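Local coordinates for Thiol:disulfide interchange protein DsbA (Neisseria meningitidis MC58, PDB 3DVW) that probably acts as a periplasmic thiol-disulfide oxidoreductase of the DsbA family, introducing disulfide bonds into exported proteins through a redox-active cysteine pair, at residues L29-Y34 against F150-T155; P37-L42 against G154-I159. All blocks are in the same frame, centred on the assembly; numbering follows the deposited sequence. Where two conformers were deposited one is given.

Contact 1: L29-Y34 against F150-T155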
ATOM      1  N   LEU A  29      -2.351   4.402  -5.039  1.00 10.49           N
ATOM      2  CA  LEU A  29      -1.723   4.444  -3.735  1.00 10.79           C
ATOM      3  C   LEU A  29      -2.642   3.731  -2.749  1.00 10.34           C
ATOM      4  O   LEU A  29      -3.789   4.117  -2.602  1.00 10.15           O
ATOM      5  CB  LEU A  29      -1.534   5.919  -3.335  1.00 11.05           C
ATOM      6  CG  LEU A  29      -1.255   6.254  -1.870  1.00 12.12           C
ATOM      7  CD1 LEU A  29      -0.150   5.438  -1.249  1.00 13.45           C
ATOM      8  CD2 LEU A  29      -0.957   7.738  -1.730  1.00 12.00           C
ATOM      9  N   GLU A  30      -2.138   2.691  -2.097  1.00 10.01           N
ATOM     10  CA  GLU A  30      -2.870   2.010  -1.023  1.00 10.09           C
ATOM     11  C   GLU A  30      -2.211   2.285   0.326  1.00  9.82           C
ATOM     12  O   GLU A  30      -1.067   1.894   0.544  1.00 11.28           O
ATOM     13  CB  GLU A  30      -2.928   0.486  -1.261  1.00 10.26           C
ATOM     14  CG  GLU A  30      -3.710  -0.265  -0.188  1.00 10.53           C
ATOM     15  CD  GLU A  30      -3.418  -1.745  -0.110  1.00 11.69           C
ATOM     16  OE1 GLU A  30      -2.406  -2.207  -0.670  1.00 14.53           O
ATOM     17  OE2 GLU A  30      -4.228  -2.426   0.579  1.00 14.08           O
ATOM     18  N   PHE A  31      -2.969   2.885   1.240  1.00  9.67           N
ATOM     19  CA  PHE A  31      -2.610   2.896   2.665  1.00  9.50           C
ATOM     20  C   PHE A  31      -3.211   1.665   3.306  1.00  9.85           C
ATOM     21  O   PHE A  31      -4.386   1.375   3.123  1.00 10.82           O
ATOM     22  CB  PHE A  31      -3.168   4.128   3.382  1.00  9.68           C
ATOM     23  CG  PHE A  31      -2.512   5.410   2.988  1.00  9.57           C
ATOM     24  CD1 PHE A  31      -1.324   5.805   3.578  1.00 10.05           C
ATOM     25  CD2 PHE A  31      -3.102   6.236   2.068  1.00 10.19           C
ATOM     26  CE1 PHE A  31      -0.727   7.010   3.236  1.00 12.10           C
ATOM     27  CE2 PHE A  31      -2.502   7.448   1.718  1.00 12.34           C
ATOM     28  CZ  PHE A  31      -1.319   7.824   2.310  1.00 11.34           C
ATOM     29  N   PHE A  32      -2.398   0.976   4.092  1.00  9.05           N
ATOM     30  CA  PHE A  32      -2.783  -0.298   4.674  1.00  9.57           C
ATOM     31  C   PHE A  32      -2.111  -0.492   6.015  1.00  9.87           C
ATOM     32  O   PHE A  32      -1.230   0.258   6.396  1.00  9.99           O
ATOM     33  CB  PHE A  32      -2.387  -1.444   3.735  1.00 10.53           C
ATOM     34  CG  PHE A  32      -0.915  -1.722   3.725  1.00 10.10           C
ATOM     35  CD1 PHE A  32      -0.378  -2.756   4.482  1.00 11.49           C
ATOM     36  CD2 PHE A  32      -0.043  -0.919   2.985  1.00 10.38           C
ATOM     37  CE1 PHE A  32       0.973  -2.975   4.523  1.00 10.57           C
ATOM     38  CE2 PHE A  32       1.325  -1.148   3.018  1.00 10.77           C
ATOM     39  CZ  PHE A  32       1.830  -2.198   3.784  1.00 11.52           C
ATOM     40  N   GLY A  33      -2.539  -1.544   6.721  1.00 10.33           N
ATOM     41  CA  GLY A  33      -1.818  -2.053   7.871  1.00 10.33           C
ATOM     42  C   GLY A  33      -1.728  -3.566   7.810  1.00 10.59           C
ATOM     43  O   GLY A  33      -2.686  -4.220   7.404  1.00 10.80           O
ATOM     44  N   TYR A  34      -0.592  -4.133   8.206  1.00 10.76           N
ATOM     45  CA  TYR A  34      -0.413  -5.587   8.118  1.00 11.20           C
ATOM     46  C   TYR A  34      -1.298  -6.361   9.114  1.00 12.11           C
ATOM     47  O   TYR A  34      -1.513  -7.555   8.948  1.00 12.17           O
ATOM     48  CB  TYR A  34       1.056  -5.967   8.319  1.00 11.65           C
ATOM     49  CG  TYR A  34       1.957  -5.757   7.126  1.00 11.40           C
ATOM     50  CD1 TYR A  34       1.678  -6.353   5.899  1.00 11.32           C
ATOM     51  CD2 TYR A  34       3.130  -5.012   7.240  1.00 11.66           C
ATOM     52  CE1 TYR A  34       2.540  -6.202   4.799  1.00 11.33           C
ATOM     53  CE2 TYR A  34       3.980  -4.836   6.164  1.00 12.52           C
ATOM     54  CZ  TYR A  34       3.688  -5.430   4.941  1.00 11.39           C
ATOM     55  OH  TYR A  34       4.555  -5.265   3.862  1.00 13.38           O
ATOM     56  N   PHE A 150      -2.201  13.823   5.838  1.00 12.53           N
ATOM     57  CA  PHE A 150      -3.407  13.562   5.054  1.00 11.84           C
ATOM     58  C   PHE A 150      -4.521  12.926   5.887  1.00 11.83           C
ATOM     59  O   PHE A 150      -5.573  12.600   5.361  1.00 11.62           O
ATOM     60  CB  PHE A 150      -3.062  12.745   3.812  1.00 12.16           C
ATOM     61  CG  PHE A 150      -2.157  13.487   2.893  1.00 10.66           C
ATOM     62  CD1 PHE A 150      -2.646  14.537   2.124  1.00 11.52           C
ATOM     63  CD2 PHE A 150      -0.794  13.196   2.844  1.00 11.28           C
ATOM     64  CE1 PHE A 150      -1.783  15.277   1.317  1.00 12.20           C
ATOM     65  CE2 PHE A 150       0.063  13.925   2.035  1.00 12.76           C
ATOM     66  CZ  PHE A 150      -0.437  14.979   1.281  1.00 12.52           C
ATOM     67  N   GLN A 151      -4.280  12.810   7.193  1.00 12.21           N
ATOM     68  CA  GLN A 151      -5.280  12.311   8.145  1.00 13.83           C
ATOM     69  C   GLN A 151      -5.919  11.016   7.672  1.00 13.48           C
ATOM     70  O   GLN A 151      -7.146  10.868   7.601  1.00 14.52           O
ATOM     71  CB  GLN A 151      -6.336  13.375   8.418  1.00 14.63           C
ATOM     72  CG  GLN A 151      -5.733  14.634   9.021  1.00 16.56           C
ATOM     73  CD  GLN A 151      -6.774  15.591   9.517  1.00 18.52           C
ATOM     74  OE1 GLN A 151      -7.517  16.171   8.727  1.00 23.37           O
ATOM     75  NE2 GLN A 151      -6.846  15.753  10.828  1.00 24.44           N
ATOM     76  N   ILE A 152      -5.056  10.061   7.344  1.00 12.79           N
ATOM     77  CA  ILE A 152      -5.519   8.745   6.945  1.00 13.24           C
ATOM     78  C   ILE A 152      -5.976   8.016   8.203  1.00 13.84           C
ATOM     79  O   ILE A 152      -5.149   7.655   9.037  1.00 14.91           O
ATOM     80  CB  ILE A 152      -4.404   7.950   6.247  1.00 11.68           C
ATOM     81  CG1 ILE A 152      -3.777   8.782   5.122  1.00 12.04           C
ATOM     82  CG2 ILE A 152      -4.972   6.637   5.737  1.00 12.64           C
ATOM     83  CD1 ILE A 152      -4.782   9.197   4.070  1.00 12.50           C
ATOM     84  N   ASP A 153      -7.288   7.852   8.353  1.00 14.07           N
ATOM     85  CA  ASP A 153      -7.873   7.307   9.590  1.00 14.72           C
ATOM     86  C   ASP A 153      -8.553   5.967   9.401  1.00 15.19           C
ATOM     87  O   ASP A 153      -9.233   5.483  10.310  1.00 17.18           O
ATOM     88  CB  ASP A 153      -8.857   8.312  10.216  1.00 15.69           C
ATOM     89  CG  ASP A 153      -9.990   8.709   9.287  1.00 19.25           C
ATOM     90  OD1 ASP A 153     -10.163   8.138   8.192  1.00 21.96           O
ATOM     91  OD2 ASP A 153     -10.745   9.637   9.664  1.00 25.84           O
ATOM     92  N   GLY A 154      -8.389   5.360   8.231  1.00 14.19           N
ATOM     93  CA  GLY A 154      -8.947   4.038   7.971  1.00 14.02           C
ATOM     94  C   GLY A 154      -8.127   3.285   6.944  1.00 13.37           C
ATOM     95  O   GLY A 154      -7.461   3.883   6.104  1.00 13.84           O
ATOM     96  N   THR A 155      -8.154   1.966   7.048  1.00 13.06           N
ATOM     97  CA  THR A 155      -7.461   1.090   6.107  1.00 14.01           C
ATOM     98  C   THR A 155      -8.409  -0.012   5.680  1.00 13.86           C
ATOM     99  O   THR A 155      -9.227  -0.480   6.511  1.00 14.62           O
ATOM    100  CB  THR A 155      -6.224   0.441   6.721  1.00 14.54           C
ATOM    101  OG1 THR A 155      -6.591  -0.278   7.904  1.00 16.26           O
ATOM    102  CG2 THR A 155      -5.152   1.500   7.009  1.00 16.10           C
TER
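The end of strand 26-32, running through F31 and F32 into G33, passes the loop from I152 to T155 at 56° between the two directions, and the backbones come nearest where CA of F32 lies 5.1 Å from CA of T155. No hydrogen bond joins the two segments, so side chains make the contact. I152 sets CG1 over the centre of one face of the F31 phenyl, the two side chains crossing at about a right angle: CG1 stands 3.8 Å from the ring centroid, only 8° off the normal, a CH-pi contact. CD1 of I152 reaches toward the rim, 3.7 Å from F31 CE2, while the CG2 branch settles beside F31 CB and CG. L29 CD1 stands over the opposite face, offset toward the rim. Farther along, the T155 methyl CG2 rests on the strand backbone, 3.8 Å from F32 C and close to G33 N. With CG2 anti to its carbonyl carbon, T155 turns the methyl onto the strand. A Schellman motif with Q151 at C-prime ends helix 134-149, and the buried I152 follows directly. This is characteristic of the DsbA form of the thioredoxin fold, where the chain returning from an inserted helical region packs on strand 26-32, which leads into the CxxC motif.

Contact 2: P37-L42 against G154-I159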
ATOM      1  N   PRO A  37      -7.511  -7.138   8.981  1.00 14.35           N
ATOM      2  CA  PRO A  37      -8.176  -8.183   8.231  1.00 14.34           C
ATOM      3  C   PRO A  37      -8.741  -7.741   6.894  1.00 14.11           C
ATOM      4  O   PRO A  37      -8.670  -8.510   5.932  1.00 15.03           O
ATOM      5  CB  PRO A  37      -9.309  -8.626   9.168  1.00 14.70           C
ATOM      6  CG  PRO A  37      -8.858  -8.255  10.484  1.00 15.08           C
ATOM      7  CD  PRO A  37      -8.097  -6.989  10.329  1.00 15.08           C
ATOM      8  N   HIS A  38      -9.289  -6.524   6.811  1.00 14.00           N
ATOM      9  CA  HIS A  38      -9.827  -6.024   5.537  0.50 13.99           C
ATOM     10  C   HIS A  38      -8.704  -5.807   4.523  1.00 13.36           C
ATOM     11  O   HIS A  38      -8.863  -6.108   3.348  1.00 13.34           O
ATOM     12  CB  HIS A  38     -10.629  -4.728   5.711  0.50 14.59           C
ATOM     13  CG  HIS A  38     -12.079  -4.945   6.032  0.50 15.57           C
ATOM     14  ND1 HIS A  38     -12.760  -6.092   5.677  0.50 17.31           N
ATOM     15  CD2 HIS A  38     -12.979  -4.153   6.663  0.50 17.97           C
ATOM     16  CE1 HIS A  38     -14.015  -5.997   6.083  0.50 17.04           C
ATOM     17  NE2 HIS A  38     -14.175  -4.831   6.680  0.50 16.95           N
ATOM     18  N   CYS A  39      -7.568  -5.274   4.972  1.00 12.91           N
ATOM     19  CA  CYS A  39      -6.405  -5.151   4.085  1.00 13.16           C
ATOM     20  C   CYS A  39      -5.956  -6.527   3.582  1.00 12.69           C
ATOM     21  O   CYS A  39      -5.565  -6.668   2.413  1.00 12.40           O
ATOM     22  CB  CYS A  39      -5.248  -4.467   4.797  1.00 12.79           C
ATOM     23  SG  CYS A  39      -5.619  -2.741   5.182  1.00 15.77           S
ATOM     24  N   ALA A  40      -5.999  -7.539   4.454  1.00 13.01           N
ATOM     25  CA  ALA A  40      -5.554  -8.886   4.085  1.00 13.25           C
ATOM     26  C   ALA A  40      -6.493  -9.486   3.044  1.00 13.35           C
ATOM     27  O   ALA A  40      -6.063 -10.239   2.178  1.00 13.32           O
ATOM     28  CB  ALA A  40      -5.457  -9.803   5.328  1.00 13.34           C
ATOM     29  N   HIS A  41      -7.778  -9.134   3.124  1.00 13.04           N
ATOM     30  CA  HIS A  41      -8.737  -9.607   2.130  1.00 14.07           C
ATOM     31  C   HIS A  41      -8.646  -8.851   0.814  1.00 13.84           C
ATOM     32  O   HIS A  41      -8.806  -9.446  -0.248  1.00 15.08           O
ATOM     33  CB  HIS A  41     -10.155  -9.580   2.696  1.00 15.09           C
ATOM     34  CG  HIS A  41     -10.474 -10.765   3.556  1.00 19.97           C
ATOM     35  ND1 HIS A  41     -10.818 -10.659   4.886  1.00 26.53           N
ATOM     36  CD2 HIS A  41     -10.503 -12.088   3.263  1.00 23.38           C
ATOM     37  CE1 HIS A  41     -11.049 -11.864   5.377  1.00 25.19           C
ATOM     38  NE2 HIS A  41     -10.864 -12.750   4.414  1.00 25.18           N
ATOM     39  N   LEU A  42      -8.387  -7.545   0.863  1.00 12.77           N
ATOM     40  CA  LEU A  42      -8.192  -6.774  -0.362  1.00 12.97           C
ATOM     41  C   LEU A  42      -6.949  -7.264  -1.111  1.00 13.20           C
ATOM     42  O   LEU A  42      -6.898  -7.213  -2.342  1.00 12.63           O
ATOM     43  CB  LEU A  42      -8.089  -5.262  -0.063  1.00 12.44           C
ATOM     44  CG  LEU A  42      -7.683  -4.333  -1.216  1.00 11.67           C
ATOM     45  CD1 LEU A  42      -8.618  -4.500  -2.368  1.00 12.41           C
ATOM     46  CD2 LEU A  42      -7.645  -2.856  -0.788  1.00 13.23           C
ATOM     47  N   GLY A 154      -8.389   5.360   8.231  1.00 14.19           N
ATOM     48  CA  GLY A 154      -8.947   4.038   7.971  1.00 14.02           C
ATOM     49  C   GLY A 154      -8.127   3.285   6.944  1.00 13.37           C
ATOM     50  O   GLY A 154      -7.461   3.883   6.104  1.00 13.84           O
ATOM     51  N   THR A 155      -8.154   1.966   7.048  1.00 13.06           N
ATOM     52  CA  THR A 155      -7.461   1.090   6.107  1.00 14.01           C
ATOM     53  C   THR A 155      -8.409  -0.012   5.680  1.00 13.86           C
ATOM     54  O   THR A 155      -9.227  -0.480   6.511  1.00 14.62           O
ATOM     55  CB  THR A 155      -6.224   0.441   6.721  1.00 14.54           C
ATOM     56  OG1 THR A 155      -6.591  -0.278   7.904  1.00 16.26           O
ATOM     57  CG2 THR A 155      -5.152   1.500   7.009  1.00 16.10           C
ATOM     58  N   PRO A 156      -8.310  -0.451   4.414  1.00 12.79           N
ATOM     59  CA  PRO A 156      -7.472   0.119   3.362  1.00 13.19           C
ATOM     60  C   PRO A 156      -8.054   1.421   2.855  1.00 13.16           C
ATOM     61  O   PRO A 156      -9.274   1.587   2.875  1.00 14.43           O
ATOM     62  CB  PRO A 156      -7.548  -0.925   2.246  1.00 13.61           C
ATOM     63  CG  PRO A 156      -8.867  -1.570   2.447  1.00 14.10           C
ATOM     64  CD  PRO A 156      -9.093  -1.604   3.920  1.00 13.80           C
ATOM     65  N   THR A 157      -7.175   2.335   2.443  1.00 12.17           N
ATOM     66  CA  THR A 157      -7.556   3.548   1.732  1.00 12.47           C
ATOM     67  C   THR A 157      -6.796   3.542   0.417  1.00 11.30           C
ATOM     68  O   THR A 157      -5.569   3.396   0.418  1.00 12.73           O
ATOM     69  CB  THR A 157      -7.214   4.814   2.515  1.00 12.39           C
ATOM     70  OG1 THR A 157      -8.047   4.880   3.685  1.00 14.26           O
ATOM     71  CG2 THR A 157      -7.434   6.066   1.677  1.00 12.29           C
ATOM     72  N   VAL A 158      -7.518   3.631  -0.703  1.00 10.48           N
ATOM     73  CA  VAL A 158      -6.894   3.631  -2.024  1.00 10.94           C
ATOM     74  C   VAL A 158      -7.175   4.965  -2.719  1.00 10.68           C
ATOM     75  O   VAL A 158      -8.330   5.376  -2.843  1.00 10.44           O
ATOM     76  CB  VAL A 158      -7.383   2.458  -2.893  1.00 11.01           C
ATOM     77  CG1 VAL A 158      -6.760   2.538  -4.299  1.00 11.08           C
ATOM     78  CG2 VAL A 158      -7.022   1.156  -2.226  1.00 11.58           C
ATOM     79  N   ILE A 159      -6.098   5.621  -3.158  1.00 10.72           N
ATOM     80  CA  ILE A 159      -6.151   6.924  -3.806  0.50 11.46           C
ATOM     81  C   ILE A 159      -5.500   6.830  -5.183  1.00 11.48           C
ATOM     82  O   ILE A 159      -4.355   6.339  -5.304  1.00 11.94           O
ATOM     83  CB  ILE A 159      -5.426   7.962  -2.938  0.50 11.04           C
ATOM     84  CG1 ILE A 159      -6.239   8.208  -1.657  0.50 12.07           C
ATOM     85  CG2 ILE A 159      -5.200   9.265  -3.706  0.50 10.81           C
ATOM     86  CD1 ILE A 159      -5.426   8.711  -0.506  0.50 12.09           C
TER
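C39 and L42, one helical turn apart, meet the pyrrolidine ring of P156 chiefly at different ends, C39 at N and CD, L42 at CB and CG. The thiol of C39 sits against the start of the proline and the residue before it: SG is 3.6 Å from T155 CB, also 3.6 Å from P156 N, and 3.9 Å from P156 CD. A chi1 of -67° sets SG anti to the carbonyl carbon of C39, bringing it to the T155-P156 junction. L42 approaches the ring obliquely with a single methyl, CD2, which lies 3.6 Å from P156 CB and nearly as close to CG. The same methyl extends to V158 CG2 at 4.3 Å, carrying the apolar contact into strand 157-160. At the solvent side H38 adds its CB, 3.9 Å from P156 CD. The peptide bond between T155 and P156 is cis; just beyond it, T157 OG1 donates to G154 O over 2.7 Å, from well above the carbonyl plane, linking the residues before and after the cis peptide. W171, from helix 171-191, also covers L42 and P156. A cis-proline packed beside the second cysteine of a CxxC at a helix start is a hallmark of thioredoxin-fold active sites; here C36 and C39 form no disulfide, as expected of the reduced enzyme.

Along the chain, strand 26-32 and helix 37-50 follow one another and supply the first segments of contacts 1 and 2; more than a hundred residues later, the loop after helix 134-149 and strand 157-160 supply the second. The contacts share G154 and T155, and their centres are about 7 Å apart. Strands 26-32 and 157-160 are antiparallel neighbours in the central sheet, paired through F31 N to T157 O and L29 N to I159 O, both 2.8 Å and probable hydrogen bonds. G33 N also packs against C39 SG. Thus the chain on either side of T155 is fitted to the sheet and to the CxxC helix, bringing the cis-proline loop and the cysteine pair together across a long, mostly helical intervening chain.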